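Local coordinates for protein GH127 beta-L-arabinofuranoside (Geobacillus stearothermophilus, PDB 4QK0) that probably hydrolyses beta-L-arabinofuranosidic linkages, releasing L-arabinose, as a bacterial glycoside hydrolase of family GH127, at residues Y88-E91 with E97-K100; Y463-T468 with A627-A632; M133-R136 with E140-C143; I254-Q259 with L270-A275; I166-A171 with L199-V204. One frame throughout, in Å; residues are numbered along the deposited sequence.

Interaction 1. Residues Y88-E91 with E97-K100; sequences YLLE and ELEK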
# COMPACT_ATOMS: atom_id res chain seq x y z
N TYR A 88 -36.71 12.46 8.17
CA TYR A 88 -36.44 13.55 7.23
C TYR A 88 -37.28 13.41 5.99
O TYR A 88 -37.67 14.42 5.37
CB TYR A 88 -34.96 13.65 6.85
CG TYR A 88 -34.03 13.85 8.03
CD1 TYR A 88 -34.32 14.77 9.02
CD2 TYR A 88 -32.85 13.13 8.13
CE1 TYR A 88 -33.45 14.97 10.10
CE2 TYR A 88 -31.99 13.30 9.21
CZ TYR A 88 -32.29 14.23 10.19
OH TYR A 88 -31.45 14.38 11.26
N LEU A 89 -37.52 12.17 5.57
CA LEU A 89 -38.36 11.97 4.39
C LEU A 89 -39.78 12.49 4.62
O LEU A 89 -40.39 13.11 3.73
CB LEU A 89 -38.40 10.51 3.98
CG LEU A 89 -37.09 10.08 3.30
CD1 LEU A 89 -37.14 8.58 3.06
CD2 LEU A 89 -36.85 10.77 2.00
N LEU A 90 -40.30 12.22 5.82
CA LEU A 90 -41.63 12.67 6.19
C LEU A 90 -41.78 14.17 6.31
O LEU A 90 -42.89 14.65 6.20
CB LEU A 90 -42.06 12.03 7.51
CG LEU A 90 -42.21 10.51 7.47
CD1 LEU A 90 -42.51 9.95 8.85
CD2 LEU A 90 -43.29 10.06 6.50
N GLU A 91 -40.70 14.92 6.56
CA GLU A 91 -40.75 16.39 6.52
C GLU A 91 -41.05 16.91 5.14
O GLU A 91 -41.56 18.01 5.01
CB GLU A 91 -39.41 17.03 6.91
CG GLU A 91 -39.08 17.01 8.39
CD GLU A 91 -37.85 17.83 8.75
OE1 GLU A 91 -36.93 17.95 7.91
OE2 GLU A 91 -37.78 18.37 9.89
N GLU A 97 -48.26 5.39 5.46
CA GLU A 97 -47.76 4.01 5.61
C GLU A 97 -46.39 3.96 6.16
O GLU A 97 -46.15 3.19 7.05
CB GLU A 97 -47.71 3.25 4.32
CG GLU A 97 -49.10 2.88 3.94
CD GLU A 97 -49.17 1.41 3.69
OE1 GLU A 97 -48.46 1.00 2.73
OE2 GLU A 97 -49.89 0.70 4.45
N LEU A 98 -45.52 4.81 5.63
CA LEU A 98 -44.18 4.92 6.13
C LEU A 98 -44.20 5.38 7.59
O LEU A 98 -43.57 4.81 8.43
CB LEU A 98 -43.40 5.91 5.26
CG LEU A 98 -41.89 5.97 5.49
CD1 LEU A 98 -41.26 4.59 5.47
CD2 LEU A 98 -41.25 6.87 4.43
N GLU A 99 -45.03 6.38 7.88
CA GLU A 99 -45.17 6.85 9.24
C GLU A 99 -45.66 5.76 10.20
O GLU A 99 -45.25 5.69 11.36
CB GLU A 99 -46.10 8.04 9.25
CG GLU A 99 -46.00 8.83 10.53
CD GLU A 99 -46.45 10.28 10.39
OE1 GLU A 99 -46.36 10.84 9.26
OE2 GLU A 99 -46.86 10.86 11.42
N LYS A 100 -46.56 4.91 9.71
CA LYS A 100 -47.09 3.79 10.47
C LYS A 100 -45.98 2.76 10.77
O LYS A 100 -45.86 2.27 11.90
CB LYS A 100 -48.26 3.17 9.68
CG LYS A 100 -48.73 1.76 10.05
CD LYS A 100 -49.49 1.74 11.36
CE LYS A 100 -50.05 0.35 11.62
NZ LYS A 100 -50.33 0.14 13.07
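The flat group in this contact is the carboxylate of Glu99, and the methyl CD1 of Leu90 stands above its plane but off to the side, beyond the edge between OE1 and CG, with CD1 and OE1 4.0 Å apart. The same methyl rests against the aliphatic part of the glutamate, 4.0 Å from Glu99 CG and 4.1 Å from Glu99 CB, so it lies along the stem of the glutamate as well as near one oxygen. Both carboxylate oxygens have polar partners outside the segments; Lys160 and Arg94 make salt bridges to OE2, which probably limits the rotation of the group. Glu99 swings its CG anti to the backbone N (chi1 -164°) and then runs out extended, which brings the acid across to the leucine, the two side chains crossing at a slant, although its CB does not point that way. The second methyl of Leu90, CD2, meets Leu98 CD2 at 4.3 Å, a looser touch than the first. One leucine thus serves two neighbours, an apolar one and the stem of a charged one. The backbones come nearest at Leu90 and Glu99, whose CA atoms are 7.5 Å apart. Helices 76-92 and 96-112, joined by only three residues, form a helical hairpin of the kind from which the (alpha/alpha)6 barrels of this clan are built. Helix 140-158 flanks the pair, with Tyr154 and Thr158 against Glu99 and Ala153 against Tyr88, while Ala422 of helix 413-422 packs on Tyr88 and Leu89.

Interaction 2. Residues Y463-T468 with A627-A632; sequences YPWDGT and AIPYYA
Trp465 and Tyr631 reach for each other from opposite directions and meet at their edges. The tyrosine hydroxyl lies in the plane of the indole, at the rim of its six-membered ring, with OH 3.4 Å from both Trp465 CZ2 and Trp465 CH2. The tyrosine ring follows behind its oxygen, Tyr631 CE2 being 4.3 Å from Trp465 CH2, and that indole atom in turn lies near the plane of the tyrosine ring, at its edge, though the two planes are well inclined to each other. Neither aromatic lays a face on the other, so this is no stack. Pro629 arrives at about a right angle to the tryptophan and puts CG 4.0 Å from Trp465 CH2, again at the rim. One face of the indole is occupied by its own neighbour, Pro464, whose CG sits over the ring centre, 4.2 Å above the plane; a cis peptide bond precedes this proline.

The loop 463-468 joins antiparallel strands 453-461 and 468-475 in the GH127 middle domain, whereas 627-632 runs off the end of strand 620-629 into a 3-10 turn in the C-terminal domain. The tryptophan therefore bridges two beta domains. Tyr631 holds CG between its backbone N and carbonyl carbon (chi1 73°), which sends the phenol toward the indole. Phe22, Ile557, Val593 and Val594 also pack on Trp465. Further along the loop an Asx turn forms, Thr468 N donating to Asp466 OD2 at 3.1 Å from above the carboxylate plane.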
# COMPACT_ATOMS: atom_id res chain seq x y z
N TYR A 463 -27.20 25.57 -10.70
CA TYR A 463 -26.08 25.09 -9.93
C TYR A 463 -26.35 23.64 -9.59
O TYR A 463 -27.48 23.27 -9.24
CB TYR A 463 -26.00 25.91 -8.69
CG TYR A 463 -24.66 26.02 -7.94
CD1 TYR A 463 -24.29 25.08 -6.99
CD2 TYR A 463 -23.90 27.18 -8.04
CE1 TYR A 463 -23.14 25.25 -6.26
CE2 TYR A 463 -22.77 27.35 -7.28
CZ TYR A 463 -22.39 26.40 -6.40
OH TYR A 463 -21.24 26.59 -5.67
N PRO A 464 -25.30 22.78 -9.68
CA PRO A 464 -23.90 23.12 -9.86
C PRO A 464 -23.42 23.25 -11.26
O PRO A 464 -22.22 23.51 -11.47
CB PRO A 464 -23.20 21.96 -9.18
CG PRO A 464 -24.08 20.81 -9.47
CD PRO A 464 -25.48 21.35 -9.40
N TRP A 465 -24.30 23.12 -12.25
CA TRP A 465 -23.87 23.13 -13.68
C TRP A 465 -23.62 24.52 -14.19
O TRP A 465 -22.96 24.69 -15.22
CB TRP A 465 -24.87 22.40 -14.58
CG TRP A 465 -25.18 21.08 -14.03
CD1 TRP A 465 -26.39 20.61 -13.68
CD2 TRP A 465 -24.24 20.05 -13.74
NE1 TRP A 465 -26.27 19.36 -13.15
CE2 TRP A 465 -24.96 18.98 -13.19
CE3 TRP A 465 -22.86 19.93 -13.90
CZ2 TRP A 465 -24.37 17.79 -12.80
CZ3 TRP A 465 -22.24 18.74 -13.48
CH2 TRP A 465 -23.00 17.70 -12.93
N ASP A 466 -24.14 25.52 -13.48
CA ASP A 466 -24.03 26.90 -13.90
C ASP A 466 -23.98 27.81 -12.66
O ASP A 466 -24.60 27.48 -11.62
CB ASP A 466 -25.24 27.22 -14.80
CG ASP A 466 -25.38 28.66 -15.10
OD1 ASP A 466 -24.62 29.16 -15.95
OD2 ASP A 466 -26.23 29.30 -14.45
N GLY A 467 -23.28 28.93 -12.77
CA GLY A 467 -23.05 29.78 -11.62
C GLY A 467 -23.99 30.98 -11.42
O GLY A 467 -23.73 31.84 -10.57
N THR A 468 -25.07 31.03 -12.19
CA THR A 468 -26.06 32.11 -12.08
C THR A 468 -27.15 31.69 -11.09
O THR A 468 -27.77 30.61 -11.19
CB THR A 468 -26.66 32.46 -13.44
OG1 THR A 468 -25.63 33.08 -14.26
CG2 THR A 468 -27.80 33.46 -13.28
N ALA A 627 -13.64 14.01 -19.48
CA ALA A 627 -13.70 13.87 -18.05
C ALA A 627 -15.15 14.07 -17.62
O ALA A 627 -15.85 14.89 -18.18
CB ALA A 627 -12.77 14.87 -17.37
N ILE A 628 -15.54 13.33 -16.58
CA ILE A 628 -16.85 13.43 -15.99
C ILE A 628 -16.74 13.71 -14.47
O ILE A 628 -15.66 13.60 -13.90
CB ILE A 628 -17.65 12.13 -16.19
CG1 ILE A 628 -16.88 10.92 -15.64
CG2 ILE A 628 -17.94 11.91 -17.68
CD1 ILE A 628 -17.69 10.05 -14.74
N PRO A 629 -17.87 14.06 -13.81
CA PRO A 629 -17.83 14.34 -12.40
C PRO A 629 -17.44 13.13 -11.60
O PRO A 629 -17.95 12.04 -11.86
CB PRO A 629 -19.29 14.74 -12.08
CG PRO A 629 -19.78 15.37 -13.31
CD PRO A 629 -19.16 14.53 -14.40
N TYR A 630 -16.60 13.34 -10.60
CA TYR A 630 -16.13 12.27 -9.76
C TYR A 630 -17.26 11.46 -9.18
O TYR A 630 -17.21 10.23 -9.24
CB TYR A 630 -15.23 12.79 -8.63
CG TYR A 630 -14.83 11.71 -7.66
CD1 TYR A 630 -13.78 10.86 -7.92
CD2 TYR A 630 -15.49 11.58 -6.45
CE1 TYR A 630 -13.44 9.86 -7.01
CE2 TYR A 630 -15.11 10.61 -5.54
CZ TYR A 630 -14.11 9.74 -5.84
OH TYR A 630 -13.79 8.79 -4.92
N TYR A 631 -18.28 12.14 -8.66
CA TYR A 631 -19.39 11.42 -7.99
C TYR A 631 -20.04 10.43 -8.91
O TYR A 631 -20.60 9.40 -8.43
CB TYR A 631 -20.48 12.39 -7.41
CG TYR A 631 -21.36 13.03 -8.42
CD1 TYR A 631 -22.38 12.30 -9.06
CD2 TYR A 631 -21.14 14.32 -8.83
CE1 TYR A 631 -23.17 12.88 -10.06
CE2 TYR A 631 -21.92 14.91 -9.82
CZ TYR A 631 -22.97 14.16 -10.44
OH TYR A 631 -23.76 14.75 -11.42
N ALA A 632 -20.01 10.72 -10.22
CA ALA A 632 -20.70 9.86 -11.21
C ALA A 632 -19.88 8.73 -11.80
O ALA A 632 -20.36 8.05 -12.71
CB ALA A 632 -21.23 10.71 -12.34

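Interaction 3. Residues M133-R136 with E140-C143; sequences MNLR and ELYC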
# COMPACT_ATOMS: atom_id res chain seq x y z
N MSE A 133 -19.53 -2.89 30.61
CA MSE A 133 -18.22 -3.46 30.95
C MSE A 133 -17.22 -3.37 29.80
O MSE A 133 -16.05 -3.64 29.97
CB MSE A 133 -18.38 -4.91 31.43
CG MSE A 133 -19.21 -5.04 32.72
SE MSE A 133 -18.41 -4.18 34.32
CE MSE A 133 -19.62 -2.71 34.76
N ASN A 134 -17.68 -3.01 28.60
CA ASN A 134 -16.80 -2.84 27.45
C ASN A 134 -17.26 -1.72 26.53
O ASN A 134 -17.74 -1.90 25.41
CB ASN A 134 -16.61 -4.14 26.64
CG ASN A 134 -15.43 -4.03 25.68
OD1 ASN A 134 -14.95 -2.94 25.35
ND2 ASN A 134 -14.96 -5.18 25.22
N LEU A 135 -17.04 -0.51 27.04
CA LEU A 135 -17.31 0.72 26.30
C LEU A 135 -16.32 0.93 25.19
O LEU A 135 -16.63 1.61 24.21
CB LEU A 135 -17.26 1.93 27.27
CG LEU A 135 -18.53 2.25 28.10
CD1 LEU A 135 -19.64 2.69 27.19
CD2 LEU A 135 -19.00 1.04 28.92
N ARG A 136 -15.13 0.40 25.34
CA ARG A 136 -14.09 0.56 24.30
C ARG A 136 -14.56 -0.04 22.97
O ARG A 136 -14.38 0.56 21.94
CB ARG A 136 -12.79 -0.12 24.70
CG ARG A 136 -11.63 0.25 23.79
CD ARG A 136 -10.42 -0.65 24.01
NE ARG A 136 -10.75 -2.01 23.68
CZ ARG A 136 -10.06 -3.08 24.06
NH1 ARG A 136 -8.98 -2.93 24.80
NH2 ARG A 136 -10.48 -4.32 23.73
N GLU A 140 -22.37 0.75 23.06
CA GLU A 140 -23.60 1.00 23.80
C GLU A 140 -24.03 2.44 23.68
O GLU A 140 -25.19 2.74 23.30
CB GLU A 140 -23.44 0.62 25.27
CG GLU A 140 -23.54 -0.86 25.57
CD GLU A 140 -23.05 -1.20 26.99
OE1 GLU A 140 -23.89 -1.63 27.84
OE2 GLU A 140 -21.82 -1.03 27.23
N LEU A 141 -23.12 3.37 23.99
CA LEU A 141 -23.44 4.80 23.92
C LEU A 141 -23.61 5.26 22.47
O LEU A 141 -24.43 6.12 22.17
CB LEU A 141 -22.38 5.65 24.64
CG LEU A 141 -22.27 5.33 26.10
CD1 LEU A 141 -21.19 6.18 26.71
CD2 LEU A 141 -23.59 5.53 26.85
N TYR A 142 -22.80 4.69 21.58
CA TYR A 142 -22.94 4.94 20.16
C TYR A 142 -24.33 4.60 19.68
O TYR A 142 -24.98 5.40 18.97
CB TYR A 142 -21.86 4.13 19.41
CG TYR A 142 -21.95 4.07 17.92
CD1 TYR A 142 -22.71 3.11 17.30
CD2 TYR A 142 -21.25 4.95 17.11
CE1 TYR A 142 -22.79 3.04 15.91
CE2 TYR A 142 -21.32 4.88 15.74
CZ TYR A 142 -22.09 3.91 15.15
OH TYR A 142 -22.14 3.84 13.80
N CYS A 143 -24.82 3.42 20.03
CA CYS A 143 -26.21 3.06 19.63
C CYS A 143 -27.23 3.99 20.27
O CYS A 143 -28.16 4.43 19.62
CB CYS A 143 -26.53 1.58 19.95
SG CYS A 143 -25.59 0.40 18.94
O HOH W 1 -20.38 -0.44 25.01
O HOH W 2 -20.31 -2.89 27.63
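Leu135 and Glu140 bring the two backbones together, their CA atoms 6.8 Å apart where an irregular loop folds back beside the first turn of helix 140-158. This is the N-terminal end of a helix in the helical catalytic domain, and the loop leading into the helix packs on its opening residues. Leu135 divides its two methyls between neighbours. CD1 meets Leu141 CD1 at 3.8 Å and lies almost as near to Leu141 CG. CD2 lies beside the acid of Glu140, 3.9 Å from OE2, the two side chains crossing at about a right angle. Leu135 sets CG anti to its carbonyl carbon (chi1 -83°) and turns once more at chi2, and this double bend brings both methyls to the helix although CB itself does not head there.

The glutamate chain is extended beyond CG, its end reaching the loop. OE1 is held by Tyr118 OH and Trp132 N, which lie outside both segments, while OE2 also takes water. Glu231, on helix 227-234, takes the backbone N-H groups of Leu135 and Arg136 and so ties the loop to that helix. Water 2 accepts from Asn134 N at 2.8 Å; its link onward to the glutamate is modelled too short to trust. Water 1 is the clearer bridge: it accepts from Glu140 N at 3.0 Å, and donates to Asn134 O at 3.0 Å and to Glu140 OE2 at 2.7 Å.

Interaction 4. Residues I254-Q259 with L270-A275; sequences IPVREQ and LYMYTA
A short 3-10 turn, residues 256-258, lies beside a regular helix, 266-283, and carries Val256 up to Met272. The turn belongs to a long connection before strand 264-265, and the helix is part of the barrel of helices that makes up most of the catalytic domain. The CA atoms of Val256 and Met272, the nearest pair, are 8.9 Å apart, and Met272, deposited as selenomethionine, spans the distance. Its CG is anti to the backbone N (chi1 -172°) and chi2 is extended, so the chain runs straight out to selenium before bending at chi3 (68°). The selenium then lies 3.7 Å from Val256 CG1, and the bend turns the terminal methyl CE to within 3.6 Å of Gln259 OE1. Both partners meet the methionine side chain at a slant.

Gln259 is firmly seated. Its NE2 donates to Ile254 O at 3.0 Å, the N-H...O angle being 161° and the acceptor lying in the amide plane. Gln251 O is a second partner of the same nitrogen. With NE2 gripped in this way the flip of the amide is settled, and OE1 faces the helix. The apolar side of the contact is completed by Ile218 of helix 208-220, which touches both Val256 and Met272, and by Leu288 of helix 286-302 against Val256. A water joins the polar ends: water 3 donates to Gln259 OE1 at 2.8 Å and accepts from Tyr273 OH at 2.6 Å, lying in the plane of the tyrosine ring.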
# COMPACT_ATOMS: atom_id res chain seq x y z
N ILE A 254 -4.98 11.47 24.63
CA ILE A 254 -4.76 12.66 25.43
C ILE A 254 -6.04 13.50 25.39
O ILE A 254 -6.87 13.30 24.53
CB ILE A 254 -3.61 13.55 24.87
CG1 ILE A 254 -3.95 14.04 23.45
CG2 ILE A 254 -2.30 12.81 24.90
CD1 ILE A 254 -2.78 14.69 22.71
N PRO A 255 -6.17 14.47 26.29
CA PRO A 255 -7.40 15.20 26.32
C PRO A 255 -7.62 15.99 25.04
O PRO A 255 -6.67 16.39 24.39
CB PRO A 255 -7.23 16.12 27.56
CG PRO A 255 -6.30 15.36 28.47
CD PRO A 255 -5.33 14.72 27.49
N VAL A 256 -8.89 16.24 24.72
CA VAL A 256 -9.20 16.76 23.41
C VAL A 256 -8.56 18.12 23.13
O VAL A 256 -8.13 18.34 22.00
CB VAL A 256 -10.68 16.84 23.11
CG1 VAL A 256 -11.30 15.46 23.23
CG2 VAL A 256 -11.38 17.83 24.04
N ARG A 257 -8.42 18.97 24.15
CA ARG A 257 -7.81 20.28 23.96
C ARG A 257 -6.31 20.18 23.68
O ARG A 257 -5.75 21.10 23.14
CB ARG A 257 -8.07 21.23 25.16
CG ARG A 257 -9.53 21.62 25.33
CD ARG A 257 -9.82 22.21 26.71
NE ARG A 257 -11.24 22.50 26.93
CZ ARG A 257 -12.14 21.60 27.29
NH1 ARG A 257 -11.79 20.31 27.39
NH2 ARG A 257 -13.40 21.95 27.49
N GLU A 258 -5.67 19.06 23.98
CA GLU A 258 -4.27 18.92 23.63
C GLU A 258 -4.06 18.22 22.26
O GLU A 258 -2.93 18.05 21.83
CB GLU A 258 -3.57 18.10 24.70
CG GLU A 258 -3.63 18.82 26.03
CD GLU A 258 -3.20 17.95 27.21
OE1 GLU A 258 -3.81 18.16 28.28
OE2 GLU A 258 -2.29 17.08 27.11
N GLN A 259 -5.15 17.80 21.61
CA GLN A 259 -5.08 17.19 20.27
C GLN A 259 -4.95 18.28 19.21
O GLN A 259 -5.89 19.07 18.96
CB GLN A 259 -6.30 16.27 20.01
CG GLN A 259 -6.27 15.07 20.92
CD GLN A 259 -7.40 14.09 20.66
OE1 GLN A 259 -7.89 13.93 19.52
NE2 GLN A 259 -7.86 13.43 21.74
N LEU A 270 -14.24 12.65 13.52
CA LEU A 270 -15.04 13.74 13.04
C LEU A 270 -16.36 13.86 13.85
O LEU A 270 -16.83 14.96 14.03
CB LEU A 270 -15.35 13.57 11.58
CG LEU A 270 -14.15 13.65 10.62
CD1 LEU A 270 -14.61 13.36 9.23
CD2 LEU A 270 -13.45 14.96 10.61
N TYR A 271 -16.89 12.75 14.34
CA TYR A 271 -18.01 12.81 15.26
C TYR A 271 -17.62 13.52 16.57
O TYR A 271 -18.39 14.29 17.13
CB TYR A 271 -18.55 11.42 15.59
CG TYR A 271 -19.42 10.77 14.57
CD1 TYR A 271 -19.67 11.34 13.33
CD2 TYR A 271 -20.04 9.54 14.86
CE1 TYR A 271 -20.49 10.70 12.37
CE2 TYR A 271 -20.84 8.90 13.90
CZ TYR A 271 -21.05 9.48 12.66
OH TYR A 271 -21.86 8.86 11.71
N MSE A 272 -16.41 13.27 17.03
CA MSE A 272 -15.91 13.91 18.22
C MSE A 272 -15.75 15.38 17.96
O MSE A 272 -16.20 16.20 18.77
CB MSE A 272 -14.59 13.35 18.70
CG MSE A 272 -14.17 13.91 20.08
SE MSE A 272 -12.46 13.16 20.63
CE MSE A 272 -11.44 14.09 19.25
N TYR A 273 -15.17 15.75 16.84
CA TYR A 273 -14.99 17.15 16.55
C TYR A 273 -16.30 17.84 16.43
O TYR A 273 -16.42 19.05 16.73
CB TYR A 273 -14.17 17.39 15.29
CG TYR A 273 -12.81 16.65 15.24
CD1 TYR A 273 -12.12 16.30 16.37
CD2 TYR A 273 -12.25 16.33 14.01
CE1 TYR A 273 -10.89 15.65 16.30
CE2 TYR A 273 -11.02 15.69 13.93
CZ TYR A 273 -10.35 15.34 15.07
OH TYR A 273 -9.15 14.70 14.94
N THR A 274 -17.27 17.15 15.88
CA THR A 274 -18.56 17.77 15.65
C THR A 274 -19.18 18.15 17.06
O THR A 274 -19.67 19.24 17.24
CB THR A 274 -19.46 16.81 14.91
OG1 THR A 274 -18.99 16.61 13.56
CG2 THR A 274 -20.91 17.31 14.87
N ALA A 275 -19.06 17.25 18.03
CA ALA A 275 -19.48 17.51 19.38
C ALA A 275 -18.68 18.68 20.02
O ALA A 275 -19.25 19.58 20.63
CB ALA A 275 -19.40 16.27 20.23
O HOH W 3 -7.40 14.15 16.77

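Interaction 5. Residues I166-A171 with L199-V204; sequences IMCKYA and LKLYEV
Leu201 sends its CG anti to the backbone N (chi1 -174°), and a chi2 of 60° then spreads its two methyls so that each finds a different residue of the facing helix, Cys168 and Ala171. This is helix-on-helix packing between 162-177 and 194-205, two helices of the catalytic domain. The leucine is the one long apolar side chain in the contact and reaches across to two small residues spaced three apart, nearly one helical turn, that line the same side of their helix. Methyl CD2 is set upon Ala171 CB at 3.6 Å, and the alanine points its CB at the leucine. On Cys168 the thiol is set anti to the carbonyl carbon (chi1 -76°), and the bond from CA does not aim at the neighbouring helix, so the sulfur meets the leucine from one flank.

The helix backbones come nearest at Cys168 and Leu201, their CA atoms 8.1 Å apart. Both helices keep their regular backbone bonds in this region, as from Ala171 N to Met167 O at 2.8 Å and from Glu203 N to Leu199 O at 3.0 Å. Tyr210 of helix 208-220 touches all three contact residues and closes one border of the cluster. Helix 140-158 lies against both elements, Leu147 and Ala151 meeting Met167, and Phe155 meeting Val204. At the thiol the approach is looser than at the alanine: Cys168 SG stands 4.0 Å from Leu201 CD1.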
# COMPACT_ATOMS: atom_id res chain seq x y z
N ILE A 166 -39.10 8.01 25.18
CA ILE A 166 -38.31 6.79 25.38
C ILE A 166 -36.82 7.14 25.48
O ILE A 166 -36.14 6.67 26.41
CB ILE A 166 -38.56 5.83 24.18
CG1 ILE A 166 -39.99 5.27 24.27
CG2 ILE A 166 -37.51 4.73 24.12
CD1 ILE A 166 -40.49 4.64 22.96
N MSE A 167 -36.32 7.92 24.54
CA MSE A 167 -34.90 8.20 24.50
C MSE A 167 -34.44 9.13 25.63
O MSE A 167 -33.29 9.04 26.05
CB MSE A 167 -34.53 8.71 23.11
CG MSE A 167 -34.72 7.61 22.03
SE MSE A 167 -34.03 5.85 22.57
CE MSE A 167 -32.21 6.41 22.96
N CYS A 168 -35.33 10.00 26.14
CA CYS A 168 -34.99 10.81 27.32
C CYS A 168 -34.85 9.96 28.53
O CYS A 168 -34.01 10.25 29.39
CB CYS A 168 -36.05 11.89 27.59
SG CYS A 168 -35.99 13.31 26.48
N LYS A 169 -35.64 8.89 28.63
CA LYS A 169 -35.48 7.96 29.75
C LYS A 169 -34.11 7.30 29.69
O LYS A 169 -33.43 7.17 30.70
CB LYS A 169 -36.55 6.87 29.76
CG LYS A 169 -37.84 7.27 30.45
CD LYS A 169 -39.00 6.29 30.24
CE LYS A 169 -39.15 5.34 31.41
NZ LYS A 169 -37.98 4.44 31.58
N TYR A 170 -33.68 6.88 28.50
CA TYR A 170 -32.36 6.25 28.36
C TYR A 170 -31.28 7.31 28.64
O TYR A 170 -30.37 7.09 29.44
CB TYR A 170 -32.24 5.63 26.97
CG TYR A 170 -31.07 4.69 26.74
CD1 TYR A 170 -30.20 4.36 27.73
CD2 TYR A 170 -30.90 4.10 25.50
CE1 TYR A 170 -29.15 3.50 27.52
CE2 TYR A 170 -29.86 3.19 25.25
CZ TYR A 170 -28.98 2.90 26.25
OH TYR A 170 -27.95 2.03 26.04
N ALA A 171 -31.41 8.49 28.04
CA ALA A 171 -30.40 9.57 28.27
C ALA A 171 -30.25 9.91 29.78
O ALA A 171 -29.15 10.06 30.31
CB ALA A 171 -30.78 10.81 27.49
N LEU A 199 -26.25 16.88 22.37
CA LEU A 199 -26.50 18.28 22.03
C LEU A 199 -27.82 18.45 21.33
O LEU A 199 -28.50 19.42 21.53
CB LEU A 199 -25.41 18.88 21.12
CG LEU A 199 -23.99 18.87 21.61
CD1 LEU A 199 -23.06 19.63 20.65
CD2 LEU A 199 -23.93 19.53 22.98
N LYS A 200 -28.14 17.55 20.42
CA LYS A 200 -29.39 17.68 19.70
C LYS A 200 -30.55 17.51 20.66
O LYS A 200 -31.58 18.15 20.53
CB LYS A 200 -29.42 16.69 18.53
CG LYS A 200 -28.91 17.27 17.19
CD LYS A 200 -28.06 16.32 16.34
CE LYS A 200 -28.36 16.35 14.83
NZ LYS A 200 -28.97 15.06 14.30
N LEU A 201 -30.41 16.57 21.58
CA LEU A 201 -31.46 16.29 22.50
C LEU A 201 -31.68 17.53 23.41
O LEU A 201 -32.82 17.88 23.76
CB LEU A 201 -31.10 15.10 23.37
CG LEU A 201 -32.19 14.58 24.31
CD1 LEU A 201 -33.42 14.13 23.56
CD2 LEU A 201 -31.64 13.45 25.16
N TYR A 202 -30.58 18.18 23.80
CA TYR A 202 -30.64 19.42 24.53
C TYR A 202 -31.38 20.52 23.75
O TYR A 202 -32.22 21.18 24.31
CB TYR A 202 -29.25 19.89 24.91
CG TYR A 202 -29.24 21.31 25.40
CD1 TYR A 202 -29.76 21.64 26.67
CD2 TYR A 202 -28.76 22.32 24.60
CE1 TYR A 202 -29.78 22.96 27.12
CE2 TYR A 202 -28.78 23.64 25.04
CZ TYR A 202 -29.30 23.96 26.29
OH TYR A 202 -29.29 25.27 26.68
N GLU A 203 -31.10 20.63 22.46
CA GLU A 203 -31.69 21.69 21.65
C GLU A 203 -33.16 21.52 21.58
O GLU A 203 -33.88 22.48 21.47
CB GLU A 203 -31.17 21.68 20.24
CG GLU A 203 -29.78 22.27 20.08
CD GLU A 203 -29.02 21.79 18.83
OE1 GLU A 203 -29.50 20.96 18.00
OE2 GLU A 203 -27.89 22.27 18.68
N VAL A 204 -33.65 20.29 21.62
CA VAL A 204 -35.07 20.10 21.45
C VAL A 204 -35.78 20.06 22.77
O VAL A 204 -36.96 20.25 22.79
CB VAL A 204 -35.36 18.85 20.56
CG1 VAL A 204 -35.43 17.58 21.36
CG2 VAL A 204 -36.62 19.04 19.78

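How the interactions relate
All five contacts are mainly buried; interaction 3 includes the exposed Met133, and 1, 2 and 5 each have a partly exposed partner. Interactions 1, 3, 4 and 5 belong to the catalytic domain; interaction 2, about 31 Å from interaction 1 between centres, joins the two beta domains. Interaction 5 touches three others: Lys200 meets Tyr88 of interaction 1, Tyr170 meets Glu140 of interaction 3, and Leu199 meets Ala275 of interaction 4. Helix 140-158 carries part of interaction 3 and flanks 1 and 5, while helix 208-220 borders 4 and 5. Chemistry follows position: helix against helix is mainly aliphatic, loop against helix recruits bridging water, and the domain junction relies on aromatic edges and proline.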